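Local coordinates for putative polyketide cyclase (Bacillus cereus, PDB 3K0Z), which is of unknown function but belongs to the SnoaL-like family of the NTF2 clan and is probably a lipoprotein related to polyketide cyclases, at residues 23-28 / 101-106; 41-46 / 126-131; 64-69 / 139-144; 95-100 / 109-114. All coordinates share one frame; numbering follows the deposited sequence. Where two conformers were deposited one is given.

Contact 1: 23-28 / 101-106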
loop_
_atom_site.group_PDB
_atom_site.type_symbol
_atom_site.label_atom_id
_atom_site.label_comp_id
_atom_site.label_asym_id
_atom_site.label_seq_id
_atom_site.Cartn_x
_atom_site.Cartn_y
_atom_site.Cartn_z
ATOM N N THR A 23 2.501 -0.317 -14.421
ATOM C CA THR A 23 3.888 -0.132 -14.705
ATOM C C THR A 23 4.585 -1.495 -14.565
ATOM O O THR A 23 4.558 -2.136 -13.500
ATOM C CB THR A 23 4.504 0.910 -13.745
ATOM O OG1 THR A 23 3.821 2.154 -13.911
ATOM C CG2 THR A 23 5.971 1.082 -14.011
ATOM N N ILE A 24 5.199 -1.943 -15.651
ATOM C CA ILE A 24 5.924 -3.202 -15.646
ATOM C C ILE A 24 7.417 -3.037 -15.949
ATOM O O ILE A 24 7.810 -2.458 -16.962
ATOM C CB ILE A 24 5.348 -4.198 -16.645
ATOM C CG1 ILE A 24 3.814 -4.314 -16.484
ATOM C CG2 ILE A 24 6.067 -5.528 -16.433
ATOM C CD1 ILE A 24 3.083 -5.149 -17.579
ATOM N N ASP A 25 8.222 -3.582 -15.047
ATOM C CA ASP A 25 9.695 -3.665 -15.165
ATOM C C ASP A 25 10.031 -4.224 -16.560
ATOM O O ASP A 25 9.633 -5.333 -16.880
ATOM C CB ASP A 25 10.132 -4.639 -14.055
ATOM C CG ASP A 25 11.605 -5.030 -14.061
ATOM O OD1 ASP A 25 12.388 -4.699 -14.977
ATOM O OD2 ASP A 25 11.949 -5.756 -13.097
ATOM N N PRO A 26 10.723 -3.438 -17.399
ATOM C CA PRO A 26 11.091 -3.835 -18.763
ATOM C C PRO A 26 11.993 -5.048 -18.887
ATOM O O PRO A 26 12.062 -5.653 -19.946
ATOM C CB PRO A 26 11.847 -2.611 -19.296
ATOM C CG PRO A 26 11.466 -1.505 -18.449
ATOM C CD PRO A 26 11.102 -2.046 -17.121
ATOM N N SER A 27 12.655 -5.406 -17.800
ATOM C CA SER A 27 13.589 -6.495 -17.786
ATOM C C SER A 27 12.875 -7.824 -17.664
ATOM O O SER A 27 13.456 -8.835 -17.994
ATOM C CB SER A 27 14.587 -6.303 -16.641
ATOM O OG SER A 27 13.994 -6.629 -15.398
ATOM N N LEU A 28 11.615 -7.837 -17.227
ATOM C CA LEU A 28 10.858 -9.093 -17.142
ATOM C C LEU A 28 10.517 -9.553 -18.565
ATOM O O LEU A 28 10.169 -8.738 -19.403
ATOM C CB LEU A 28 9.582 -8.894 -16.312
ATOM C CG LEU A 28 9.769 -8.506 -14.838
ATOM C CD1 LEU A 28 8.445 -8.191 -14.155
ATOM C CD2 LEU A 28 10.477 -9.601 -14.105
ATOM N N LEU A 101 1.803 -2.315 -10.119
ATOM C CA LEU A 101 3.278 -2.034 -10.305
ATOM C C LEU A 101 4.023 -3.365 -10.213
ATOM O O LEU A 101 3.998 -4.034 -9.158
ATOM C CB LEU A 101 3.792 -1.083 -9.251
ATOM C CG LEU A 101 2.823 0.091 -9.072
ATOM C CD1 LEU A 101 3.241 0.963 -7.813
ATOM C CD2 LEU A 101 2.719 0.905 -10.387
ATOM N N VAL A 102 4.680 -3.753 -11.304
ATOM C CA VAL A 102 5.278 -5.107 -11.399
ATOM C C VAL A 102 6.799 -5.039 -11.527
ATOM O O VAL A 102 7.300 -4.515 -12.485
ATOM C CB VAL A 102 4.641 -5.899 -12.551
ATOM C CG1 VAL A 102 5.180 -7.302 -12.571
ATOM C CG2 VAL A 102 3.055 -5.883 -12.440
ATOM N N VAL A 103 7.537 -5.587 -10.547
ATOM C CA VAL A 103 8.997 -5.485 -10.556
ATOM C C VAL A 103 9.639 -6.595 -9.781
ATOM O O VAL A 103 9.174 -6.948 -8.709
ATOM C CB VAL A 103 9.458 -4.099 -10.022
ATOM C CG1 VAL A 103 9.101 -3.871 -8.511
ATOM C CG2 VAL A 103 10.992 -3.864 -10.310
ATOM N N GLY A 104 10.683 -7.194 -10.347
ATOM C CA GLY A 104 11.360 -8.335 -9.717
ATOM C C GLY A 104 10.338 -9.450 -9.481
ATOM O O GLY A 104 9.718 -9.877 -10.414
ATOM N N ASP A 105 10.148 -9.880 -8.229
ATOM C CA ASP A 105 9.165 -10.900 -7.886
ATOM C C ASP A 105 7.988 -10.319 -7.109
ATOM O O ASP A 105 7.252 -11.080 -6.496
ATOM C CB ASP A 105 9.820 -11.960 -7.006
ATOM C CG ASP A 105 10.833 -12.765 -7.735
ATOM O OD1 ASP A 105 10.687 -12.942 -8.967
ATOM O OD2 ASP A 105 11.770 -13.240 -7.058
ATOM N N LYS A 106 7.788 -8.999 -7.177
ATOM C CA LYS A 106 6.791 -8.297 -6.367
ATOM C C LYS A 106 5.767 -7.568 -7.240
ATOM O O LYS A 106 6.068 -7.084 -8.352
ATOM C CB LYS A 106 7.485 -7.320 -5.393
ATOM C CG LYS A 106 8.393 -7.959 -4.299
ATOM C CD LYS A 106 7.789 -8.005 -2.940
ATOM C CE LYS A 106 8.716 -8.711 -1.926
ATOM N NZ LYS A 106 9.866 -7.929 -1.380
#
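Asp25 OD1 is gripped twice, by Ser27 OG at 2.5 Å and by Ser27 N at 2.9 Å. Both come from the same face of the carboxylate, and the bond from Ser27 N makes an Asx turn. The other oxygen, Asp25 OD2, reaches across the contact and takes a weak bond from Gly104 N (3.4 Å). With CG anti to the backbone N (chi1 173°), the carboxylate of Asp25 is carried over Val103 to Gly104. That glycine lies in the type II' turn that leads to strand 106-117, and its positive phi suits glycine. The backbones pair in parallel, short edge strand 22-24 with strand 93-103, at one border of the mixed sheet of this NTF2-like fold. Val102 N donates a hydrogen bond to Thr23 O (2.7 Å), and Val102 O accepts from Asp25 N (2.9 Å). Val102 is thus held by both of its backbone polar atoms. Strand 22-24 ends here, and its chain leaves in a type I turn from Asp25 to Leu28. Ile24 and Val102 lie side by side on the face covered by helix 30-49, where Val102 meets Met36 and Val37. Leu28 crosses Val102 at about a right angle, its CD1 3.7 Å from Val102 CG1. On the other face, Thr23 CB packs 3.8 Å from Leu101 CD2.

Contact 2: 41-46 / 126-131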
loop_
_atom_site.group_PDB
_atom_site.type_symbol
_atom_site.label_atom_id
_atom_site.label_comp_id
_atom_site.label_asym_id
_atom_site.label_seq_id
_atom_site.Cartn_x
_atom_site.Cartn_y
_atom_site.Cartn_z
ATOM N N GLN A 41 -4.752 -10.528 -11.338
ATOM C CA GLN A 41 -6.114 -10.488 -11.836
ATOM C C GLN A 41 -6.998 -11.549 -11.158
ATOM O O GLN A 41 -8.144 -11.260 -10.773
ATOM C CB GLN A 41 -6.146 -10.674 -13.330
ATOM C CG GLN A 41 -5.737 -9.479 -14.147
ATOM C CD GLN A 41 -6.071 -9.692 -15.593
ATOM O OE1 GLN A 41 -5.261 -10.233 -16.384
ATOM N NE2 GLN A 41 -7.266 -9.248 -15.977
ATOM N N ARG A 42 -6.460 -12.759 -10.988
ATOM C CA ARG A 42 -7.218 -13.850 -10.367
ATOM C C ARG A 42 -7.444 -13.567 -8.909
ATOM O O ARG A 42 -8.467 -13.907 -8.383
ATOM C CB ARG A 42 -6.504 -15.195 -10.484
ATOM C CG ARG A 42 -6.461 -15.766 -11.883
ATOM C CD ARG A 42 -5.944 -17.195 -11.922
ATOM N NE ARG A 42 -5.765 -17.678 -13.304
ATOM C CZ ARG A 42 -4.629 -17.581 -14.013
ATOM N NH1 ARG A 42 -3.509 -17.078 -13.506
ATOM N NH2 ARG A 42 -4.600 -18.050 -15.248
ATOM N N PHE A 43 -6.456 -12.994 -8.240
ATOM C CA PHE A 43 -6.567 -12.653 -6.850
ATOM C C PHE A 43 -7.675 -11.609 -6.669
ATOM O O PHE A 43 -8.530 -11.769 -5.784
ATOM C CB PHE A 43 -5.216 -12.136 -6.298
ATOM C CG PHE A 43 -5.123 -12.110 -4.779
ATOM C CD1 PHE A 43 -5.298 -13.269 -4.024
ATOM C CD2 PHE A 43 -4.761 -10.942 -4.113
ATOM C CE1 PHE A 43 -5.179 -13.229 -2.624
ATOM C CE2 PHE A 43 -4.592 -10.939 -2.715
ATOM C CZ PHE A 43 -4.808 -12.070 -1.995
ATOM N N TYR A 44 -7.701 -10.559 -7.490
ATOM C CA TYR A 44 -8.795 -9.570 -7.348
ATOM C C TYR A 44 -10.139 -10.057 -7.936
ATOM O O TYR A 44 -11.184 -9.599 -7.472
ATOM C CB TYR A 44 -8.377 -8.133 -7.731
ATOM C CG TYR A 44 -7.191 -7.796 -6.864
ATOM C CD1 TYR A 44 -7.344 -7.624 -5.493
ATOM C CD2 TYR A 44 -5.911 -7.801 -7.384
ATOM C CE1 TYR A 44 -6.249 -7.472 -4.639
ATOM C CE2 TYR A 44 -4.802 -7.599 -6.546
ATOM C CZ TYR A 44 -4.992 -7.439 -5.180
ATOM O OH TYR A 44 -3.913 -7.287 -4.364
ATOM N N ALA A 45 -10.125 -10.986 -8.892
ATOM C CA ALA A 45 -11.371 -11.703 -9.287
ATOM C C ALA A 45 -11.976 -12.439 -8.080
ATOM O O ALA A 45 -13.180 -12.428 -7.887
ATOM C CB ALA A 45 -11.145 -12.674 -10.453
ATOM N N PHE A 46 -11.128 -13.078 -7.278
ATOM C CA PHE A 46 -11.612 -13.763 -6.117
ATOM C C PHE A 46 -12.224 -12.750 -5.145
ATOM O O PHE A 46 -13.340 -12.928 -4.669
ATOM C CB PHE A 46 -10.512 -14.553 -5.432
ATOM C CG PHE A 46 -10.947 -15.077 -4.116
ATOM C CD1 PHE A 46 -11.906 -16.084 -4.047
ATOM C CD2 PHE A 46 -10.486 -14.511 -2.947
ATOM C CE1 PHE A 46 -12.364 -16.545 -2.808
ATOM C CE2 PHE A 46 -10.920 -14.963 -1.711
ATOM C CZ PHE A 46 -11.865 -15.968 -1.636
ATOM N N ALA A 126 -7.660 0.138 -0.980
ATOM C CA ALA A 126 -6.696 -0.760 -0.336
ATOM C C ALA A 126 -5.399 -0.711 -1.155
ATOM O O ALA A 126 -5.413 -0.351 -2.351
ATOM C CB ALA A 126 -7.260 -2.188 -0.270
ATOM N N ILE A 127 -4.290 -1.046 -0.511
ATOM C CA ILE A 127 -3.006 -1.265 -1.201
ATOM C C ILE A 127 -2.430 -2.604 -0.717
ATOM O O ILE A 127 -2.395 -2.865 0.508
ATOM C CB ILE A 127 -1.940 -0.142 -0.959
ATOM C CG1 ILE A 127 -2.494 1.252 -1.290
ATOM C CG2 ILE A 127 -0.716 -0.466 -1.815
ATOM C CD1 ILE A 127 -1.577 2.436 -0.929
ATOM N N ASP A 128 -1.993 -3.444 -1.666
ATOM C CA ASP A 128 -1.455 -4.752 -1.354
ATOM C C ASP A 128 -0.111 -4.904 -2.004
ATOM O O ASP A 128 0.091 -4.439 -3.125
ATOM C CB ASP A 128 -2.287 -5.893 -1.937
ATOM C CG ASP A 128 -3.732 -5.948 -1.444
ATOM O OD1 ASP A 128 -4.218 -5.036 -0.714
ATOM O OD2 ASP A 128 -4.397 -6.964 -1.780
ATOM N N ILE A 129 0.790 -5.584 -1.316
ATOM C CA ILE A 129 2.078 -5.977 -1.879
ATOM C C ILE A 129 2.052 -7.514 -1.922
ATOM O O ILE A 129 1.896 -8.182 -0.885
ATOM C CB ILE A 129 3.269 -5.510 -1.042
ATOM C CG1 ILE A 129 3.337 -3.973 -1.048
ATOM C CG2 ILE A 129 4.564 -6.130 -1.616
ATOM C CD1 ILE A 129 4.224 -3.395 0.043
ATOM N N LEU A 130 2.198 -8.041 -3.125
ATOM C CA LEU A 130 2.170 -9.485 -3.369
ATOM C C LEU A 130 3.548 -10.008 -3.765
ATOM O O LEU A 130 4.199 -9.405 -4.592
ATOM C CB LEU A 130 1.211 -9.763 -4.505
ATOM C CG LEU A 130 -0.198 -9.177 -4.476
ATOM C CD1 LEU A 130 -0.826 -9.461 -5.859
ATOM C CD2 LEU A 130 -1.098 -9.678 -3.351
ATOM N N HIS A 131 3.966 -11.139 -3.190
ATOM C CA HIS A 131 5.183 -11.828 -3.595
ATOM C C HIS A 131 4.731 -12.979 -4.488
ATOM O O HIS A 131 3.905 -13.813 -4.074
ATOM C CB HIS A 131 5.882 -12.378 -2.397
ATOM C CG HIS A 131 7.356 -12.540 -2.561
ATOM N ND1 HIS A 131 8.187 -12.791 -1.490
ATOM C CD2 HIS A 131 8.155 -12.442 -3.650
ATOM C CE1 HIS A 131 9.435 -12.872 -1.923
ATOM N NE2 HIS A 131 9.442 -12.664 -3.231
#
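Phe43 sets the CE2 corner of its ring against Leu130, with CE2 3.8 Å from Leu130 CD2. The same methyl lies 3.8 Å from Tyr44 OH, so Leu130 is shared by two successive aromatic residues of the helix. The helix and strand segments run 132° apart, and their axes come no closer than 12.0 Å. Long side chains therefore bridge the gap. Tyr44 does so with a polar end. Its OH donates to Asp128 OD2 at 2.6 Å, a short bond within a buried contact. Asp128 OD2 sits at the edge of the Tyr44 ring, near its plane. The hydroxyl, however, meets the carboxylate from above, 43° out of its plane. Phe43 has CG anti to its backbone N (chi1 -164°), which aims its ring at the strand. The Tyr44 hydroxyl also lies at the edge of the Phe43 ring. This is the helix-on-sheet core of the cone-like NTF2 fold, and the centre of the contact lies about 3 Å from the centre of the chain. Helix 30-49 lies over the sheet here: Tyr44 also rests on Ala109 and Leu111 of strand 106-117, Phe43 on Ile137 of strand 136-144, and Asp128 touches His142 of that strand.

Contact 3: 64-69 / 139-144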
loop_
_atom_site.group_PDB
_atom_site.type_symbol
_atom_site.label_atom_id
_atom_site.label_comp_id
_atom_site.label_asym_id
_atom_site.label_seq_id
_atom_site.Cartn_x
_atom_site.Cartn_y
_atom_site.Cartn_z
ATOM N N PHE A 64 0.794 -17.136 2.915
ATOM C CA PHE A 64 0.936 -16.549 4.236
ATOM C C PHE A 64 0.729 -15.018 4.180
ATOM O O PHE A 64 1.396 -14.285 3.412
ATOM C CB PHE A 64 2.320 -16.896 4.788
ATOM C CG PHE A 64 2.490 -16.551 6.224
ATOM C CD1 PHE A 64 2.865 -15.286 6.600
ATOM C CD2 PHE A 64 2.277 -17.488 7.193
ATOM C CE1 PHE A 64 3.005 -14.959 7.925
ATOM C CE2 PHE A 64 2.418 -17.162 8.519
ATOM C CZ PHE A 64 2.780 -15.897 8.875
ATOM N N ASP A 65 -0.233 -14.557 4.964
ATOM C CA ASP A 65 -0.536 -13.137 5.088
ATOM C C ASP A 65 0.295 -12.605 6.255
ATOM O O ASP A 65 0.113 -13.004 7.422
ATOM C CB ASP A 65 -2.055 -12.952 5.316
ATOM C CG ASP A 65 -2.474 -11.502 5.406
ATOM O OD1 ASP A 65 -1.571 -10.657 5.451
ATOM O OD2 ASP A 65 -3.709 -11.218 5.433
ATOM N N HIS A 66 1.234 -11.723 5.943
ATOM C CA HIS A 66 2.029 -11.068 6.963
ATOM C C HIS A 66 1.311 -9.992 7.739
ATOM O O HIS A 66 1.853 -9.513 8.726
ATOM C CB HIS A 66 3.268 -10.440 6.323
ATOM C CG HIS A 66 4.199 -11.450 5.758
ATOM N ND1 HIS A 66 5.043 -12.184 6.550
ATOM C CD2 HIS A 66 4.393 -11.882 4.494
ATOM C CE1 HIS A 66 5.734 -13.015 5.794
ATOM N NE2 HIS A 66 5.359 -12.854 4.542
ATOM N N THR A 67 0.113 -9.593 7.305
ATOM C CA THR A 67 -0.587 -8.469 7.923
ATOM C C THR A 67 -2.067 -8.858 8.122
ATOM O O THR A 67 -2.975 -8.252 7.582
ATOM C CB THR A 67 -0.451 -7.258 7.000
ATOM O OG1 THR A 67 -0.925 -7.616 5.698
ATOM C CG2 THR A 67 1.023 -6.772 6.865
ATOM N N LEU A 68 -2.278 -9.875 8.944
ATOM C CA LEU A 68 -3.541 -10.574 8.999
ATOM C C LEU A 68 -4.510 -9.743 9.799
ATOM O O LEU A 68 -4.200 -9.431 10.933
ATOM C CB LEU A 68 -3.250 -11.932 9.628
ATOM C CG LEU A 68 -4.143 -13.132 9.522
ATOM C CD1 LEU A 68 -4.407 -13.550 8.030
ATOM C CD2 LEU A 68 -3.478 -14.233 10.369
ATOM N N PRO A 69 -5.650 -9.300 9.202
ATOM C CA PRO A 69 -6.652 -8.573 9.997
ATOM C C PRO A 69 -7.093 -9.335 11.252
ATOM O O PRO A 69 -7.055 -10.579 11.269
ATOM C CB PRO A 69 -7.810 -8.412 9.018
ATOM C CG PRO A 69 -7.180 -8.396 7.696
ATOM C CD PRO A 69 -6.069 -9.392 7.795
ATOM N N GLU A 139 2.926 -14.992 -0.588
ATOM C CA GLU A 139 2.717 -14.233 0.640
ATOM C C GLU A 139 2.313 -12.782 0.297
ATOM O O GLU A 139 2.464 -12.321 -0.846
ATOM C CB GLU A 139 3.975 -14.255 1.537
ATOM C CG GLU A 139 5.216 -13.737 0.865
ATOM C CD GLU A 139 6.529 -13.975 1.647
ATOM O OE1 GLU A 139 6.524 -14.450 2.773
ATOM O OE2 GLU A 139 7.582 -13.630 1.134
ATOM N N ASP A 140 1.754 -12.073 1.275
ATOM C CA ASP A 140 1.411 -10.707 1.030
ATOM C C ASP A 140 1.425 -9.857 2.278
ATOM O O ASP A 140 1.505 -10.362 3.404
ATOM C CB ASP A 140 0.110 -10.573 0.218
ATOM C CG ASP A 140 -1.155 -10.844 1.034
ATOM O OD1 ASP A 140 -1.047 -11.476 2.073
ATOM O OD2 ASP A 140 -2.266 -10.408 0.629
ATOM N N TRP A 141 1.359 -8.561 2.017
ATOM C CA TRP A 141 1.279 -7.482 2.992
ATOM C C TRP A 141 0.245 -6.542 2.417
ATOM O O TRP A 141 0.397 -6.047 1.304
ATOM C CB TRP A 141 2.605 -6.736 3.125
ATOM C CG TRP A 141 3.774 -7.555 3.503
ATOM C CD1 TRP A 141 4.356 -7.641 4.746
ATOM C CD2 TRP A 141 4.621 -8.324 2.617
ATOM N NE1 TRP A 141 5.461 -8.425 4.675
ATOM C CE2 TRP A 141 5.649 -8.856 3.388
ATOM C CE3 TRP A 141 4.606 -8.584 1.251
ATOM C CZ2 TRP A 141 6.643 -9.697 2.848
ATOM C CZ3 TRP A 141 5.595 -9.410 0.708
ATOM C CH2 TRP A 141 6.579 -9.974 1.517
ATOM N N HIS A 142 -0.805 -6.244 3.175
ATOM C CA HIS A 142 -1.882 -5.474 2.605
ATOM C C HIS A 142 -2.579 -4.659 3.670
ATOM O O HIS A 142 -2.499 -4.948 4.886
ATOM C CB HIS A 142 -2.878 -6.440 1.949
ATOM C CG HIS A 142 -3.563 -7.344 2.921
ATOM N ND1 HIS A 142 -4.819 -7.078 3.425
ATOM C CD2 HIS A 142 -3.158 -8.500 3.501
ATOM C CE1 HIS A 142 -5.170 -8.047 4.251
ATOM N NE2 HIS A 142 -4.176 -8.918 4.322
ATOM N N LEU A 143 -3.277 -3.634 3.212
ATOM C CA LEU A 143 -4.038 -2.751 4.128
ATOM C C LEU A 143 -5.263 -2.211 3.412
ATOM O O LEU A 143 -5.159 -1.755 2.265
ATOM C CB LEU A 143 -3.099 -1.627 4.542
ATOM C CG LEU A 143 -3.227 -0.904 5.850
ATOM C CD1 LEU A 143 -3.564 -1.821 7.044
ATOM C CD2 LEU A 143 -1.890 -0.144 6.035
ATOM N N GLU A 144 -6.415 -2.333 4.055
ATOM C CA GLU A 144 -7.684 -1.827 3.525
ATOM C C GLU A 144 -8.002 -0.667 4.407
ATOM O O GLU A 144 -7.660 -0.695 5.598
ATOM C CB GLU A 144 -8.785 -2.878 3.633
ATOM C CG GLU A 144 -8.595 -4.095 2.730
ATOM C CD GLU A 144 -7.525 -5.069 3.211
ATOM O OE1 GLU A 144 -7.690 -5.613 4.315
ATOM O OE2 GLU A 144 -6.549 -5.296 2.446
HETATM O O HOH W 1 -4.008 -5.695 7.141
#
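His142 CG stands between its backbone N and carbonyl carbon (chi1 65°), while Asp65 CG is anti to its backbone N (chi1 -178°). These torsions bring His142 NE2 to Asp65 OD2 at 2.6 Å. OD2 lies in the plane of the His142 ring, and NE2 meets it on the syn side, tilted out of the carboxylate plane. The other ring nitrogen, ND1, donates to Glu144 OE2 at 2.7 Å. Bonds at both nitrogens fix the ring's rotation. Phe64 and Asp65 pair in parallel with Glu139 and Asp140, placing strand 63-65 at the sheet border of the NTF2-like fold. At the strand's end, Asp65 OD1 accepts from Thr67 N in an Asx turn. Thr67 OG1 receives His142 N at 2.9 Å. His66 stacks offset on the five-membered ring of Trp141, centroids 4.4 Å apart and planes at 12°. Arg110 of the second subunit makes a cation-pi contact with Trp141. His66 NE2 donates to Glu139 OE1 at 2.7 Å, and His131 ND1 bonds to Glu139 OE2.

Contact 4: 95-100 / 109-114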
loop_
_atom_site.group_PDB
_atom_site.type_symbol
_atom_site.label_atom_id
_atom_site.label_comp_id
_atom_site.label_asym_id
_atom_site.label_seq_id
_atom_site.Cartn_x
_atom_site.Cartn_y
_atom_site.Cartn_z
ATOM N N CYS A 95 -14.893 -4.972 -6.580
ATOM C CA CYS A 95 -13.454 -4.670 -6.473
ATOM C C CYS A 95 -12.875 -4.372 -7.861
ATOM O O CYS A 95 -13.108 -5.154 -8.769
ATOM C CB CYS A 95 -12.753 -5.896 -5.886
ATOM S SG CYS A 95 -10.960 -5.720 -5.764
ATOM N N GLU A 96 -12.138 -3.260 -7.994
ATOM C CA GLU A 96 -11.440 -2.877 -9.216
ATOM C C GLU A 96 -9.964 -2.599 -8.919
ATOM O O GLU A 96 -9.624 -2.170 -7.821
ATOM C CB GLU A 96 -12.090 -1.643 -9.788
ATOM C CG GLU A 96 -13.462 -1.891 -10.354
ATOM C CD GLU A 96 -13.884 -0.746 -11.329
ATOM O OE1 GLU A 96 -13.968 0.430 -10.918
ATOM O OE2 GLU A 96 -14.086 -1.038 -12.527
ATOM N N ILE A 97 -9.096 -2.899 -9.877
ATOM C CA ILE A 97 -7.677 -2.639 -9.767
ATOM C C ILE A 97 -7.383 -1.254 -10.394
ATOM O O ILE A 97 -7.517 -1.040 -11.635
ATOM C CB ILE A 97 -6.821 -3.751 -10.512
ATOM C CG1 ILE A 97 -7.148 -5.174 -10.031
ATOM C CG2 ILE A 97 -5.285 -3.432 -10.431
ATOM C CD1 ILE A 97 -6.505 -6.297 -10.921
ATOM N N GLU A 98 -7.043 -0.303 -9.538
ATOM C CA GLU A 98 -6.677 1.014 -9.995
ATOM C C GLU A 98 -5.272 1.106 -10.569
ATOM O O GLU A 98 -5.043 1.821 -11.555
ATOM C CB GLU A 98 -6.844 2.059 -8.905
ATOM C CG GLU A 98 -8.249 2.151 -8.339
ATOM C CD GLU A 98 -9.261 2.652 -9.346
ATOM O OE1 GLU A 98 -8.909 3.534 -10.141
ATOM O OE2 GLU A 98 -10.395 2.153 -9.366
ATOM N N ASP A 99 -4.329 0.389 -10.007
ATOM C CA ASP A 99 -2.959 0.498 -10.478
ATOM C C ASP A 99 -2.228 -0.791 -10.077
ATOM O O ASP A 99 -2.536 -1.392 -9.049
ATOM C CB ASP A 99 -2.330 1.764 -9.907
ATOM C CG ASP A 99 -1.012 2.183 -10.607
ATOM O OD1 ASP A 99 -0.613 1.598 -11.633
ATOM O OD2 ASP A 99 -0.363 3.121 -10.066
ATOM N N LEU A 100 -1.375 -1.267 -10.967
ATOM C CA LEU A 100 -0.552 -2.432 -10.748
ATOM C C LEU A 100 0.903 -2.141 -11.089
ATOM O O LEU A 100 1.218 -1.793 -12.255
ATOM C CB LEU A 100 -1.075 -3.567 -11.632
ATOM C CG LEU A 100 -0.943 -4.976 -11.141
ATOM C CD1 LEU A 100 -1.783 -5.188 -9.804
ATOM C CD2 LEU A 100 -1.306 -5.971 -12.265
ATOM N N ALA A 109 -0.541 -3.678 -5.828
ATOM C CA ALA A 109 -1.860 -3.367 -6.359
ATOM C C ALA A 109 -2.523 -2.302 -5.515
ATOM O O ALA A 109 -2.487 -2.397 -4.265
ATOM C CB ALA A 109 -2.787 -4.659 -6.409
ATOM N N ARG A 110 -3.141 -1.319 -6.181
ATOM C CA ARG A 110 -3.982 -0.365 -5.507
ATOM C C ARG A 110 -5.412 -0.655 -5.949
ATOM O O ARG A 110 -5.728 -0.612 -7.158
ATOM C CB ARG A 110 -3.595 1.077 -5.846
ATOM C CG ARG A 110 -4.462 2.130 -5.221
ATOM C CD ARG A 110 -3.872 3.565 -5.377
ATOM N NE ARG A 110 -3.804 4.043 -6.755
ATOM C CZ ARG A 110 -4.813 4.581 -7.421
ATOM N NH1 ARG A 110 -6.015 4.651 -6.893
ATOM N NH2 ARG A 110 -4.619 5.015 -8.659
ATOM N N LEU A 111 -6.268 -0.904 -4.981
ATOM C CA LEU A 111 -7.652 -1.326 -5.228
ATOM C C LEU A 111 -8.701 -0.301 -4.847
ATOM O O LEU A 111 -8.442 0.567 -3.997
ATOM C CB LEU A 111 -7.937 -2.605 -4.438
ATOM C CG LEU A 111 -7.069 -3.862 -4.686
ATOM C CD1 LEU A 111 -6.763 -4.152 -6.231
ATOM C CD2 LEU A 111 -5.779 -3.899 -3.825
ATOM N N SER A 112 -9.854 -0.341 -5.535
ATOM C CA SER A 112 -11.024 0.439 -5.137
ATOM C C SER A 112 -12.148 -0.567 -4.875
ATOM O O SER A 112 -12.317 -1.527 -5.642
ATOM C CB SER A 112 -11.419 1.489 -6.191
ATOM O OG SER A 112 -11.480 0.898 -7.471
ATOM N N PHE A 113 -12.827 -0.409 -3.743
ATOM C CA PHE A 113 -13.970 -1.236 -3.379
ATOM C C PHE A 113 -15.169 -0.311 -3.302
ATOM O O PHE A 113 -15.146 0.683 -2.549
ATOM C CB PHE A 113 -13.769 -1.884 -2.014
ATOM C CG PHE A 113 -12.790 -3.007 -2.014
ATOM C CD1 PHE A 113 -13.212 -4.316 -2.286
ATOM C CD2 PHE A 113 -11.453 -2.773 -1.728
ATOM C CE1 PHE A 113 -12.295 -5.360 -2.293
ATOM C CE2 PHE A 113 -10.526 -3.823 -1.720
ATOM C CZ PHE A 113 -10.953 -5.112 -2.025
ATOM N N THR A 114 -16.221 -0.627 -4.050
ATOM C CA THR A 114 -17.401 0.212 -4.099
ATOM C C THR A 114 -18.672 -0.624 -3.985
ATOM O O THR A 114 -18.705 -1.808 -4.338
ATOM C CB THR A 114 -17.472 1.031 -5.408
ATOM O OG1 THR A 114 -17.517 0.126 -6.497
ATOM C CG2 THR A 114 -16.241 1.898 -5.575
HETATM O O HOH W 2 -14.168 0.882 -8.441
HETATM O O HOH W 3 -6.921 5.484 -10.360
HETATM O O HOH W 4 -1.320 4.350 -7.866
#
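Glu98 lays its CB over one face of the Arg110 guanidinium, 3.4 Å from NH1. The bump arises from a classic beta bulge in the hairpin of strands 93-103 and 106-117: Glu98 and Asp99 both stand opposite Arg110. Arg110 O receives Glu98 N at 2.7 Å and, weakly, Asp99 N. The Arg110 chain bends at chi3 (65°), folding the guanidinium back over the bulge. Apolar shapes fit together on the other face. Leu111 CD1 lies 4.0 Å from Ile97 CG1, the two side chains pointing the same way. Leu100 CD1 packs against Ala109, 3.6 Å from its CB. Cys95 SG sits 4.2 Å from the centroid of the Phe113 ring, an oblique sulfur-aromatic contact. Helix 30-49 covers this face with Tyr44 and Ala40. On the polar face Ser112 OG donates to Glu98 OE2 at 2.5 Å, on its anti side. Water bridges Glu98 OE1 to Arg110 NH2, and another joins Asp99 OD2 to Arg110 NE. Asp99 also makes a salt bridge with Lys106 of the second subunit, while Glu96 pairs with Lys20. The carboxylates of Glu98 and Asp99 thus reach Arg110 through water, not direct salt bridges, so any attraction is probably indirect.

Overall arrangement
From the N terminus, strand 22-24 comes first and contact 1 closes a long loop by pairing it with the end of strand 93-103. Helix 30-49 follows, and contact 2 ties it to strand 120-133 across the core. Strand 63-65 then waits for strand 136-144, its partner in contact 3. Contacts 1, 2 and 3 all cross one another along the chain. Contact 4 is a short-range hairpin that falls within the spans of contacts 2 and 3 but crosses contact 1, with which it shares strand 93-103. Contacts 1 and 3 secure the two outermost strands of this chain's sheet, contact 4 joins two inner ones, and contact 2 fastens helix to sheet. All four touch the second subunit.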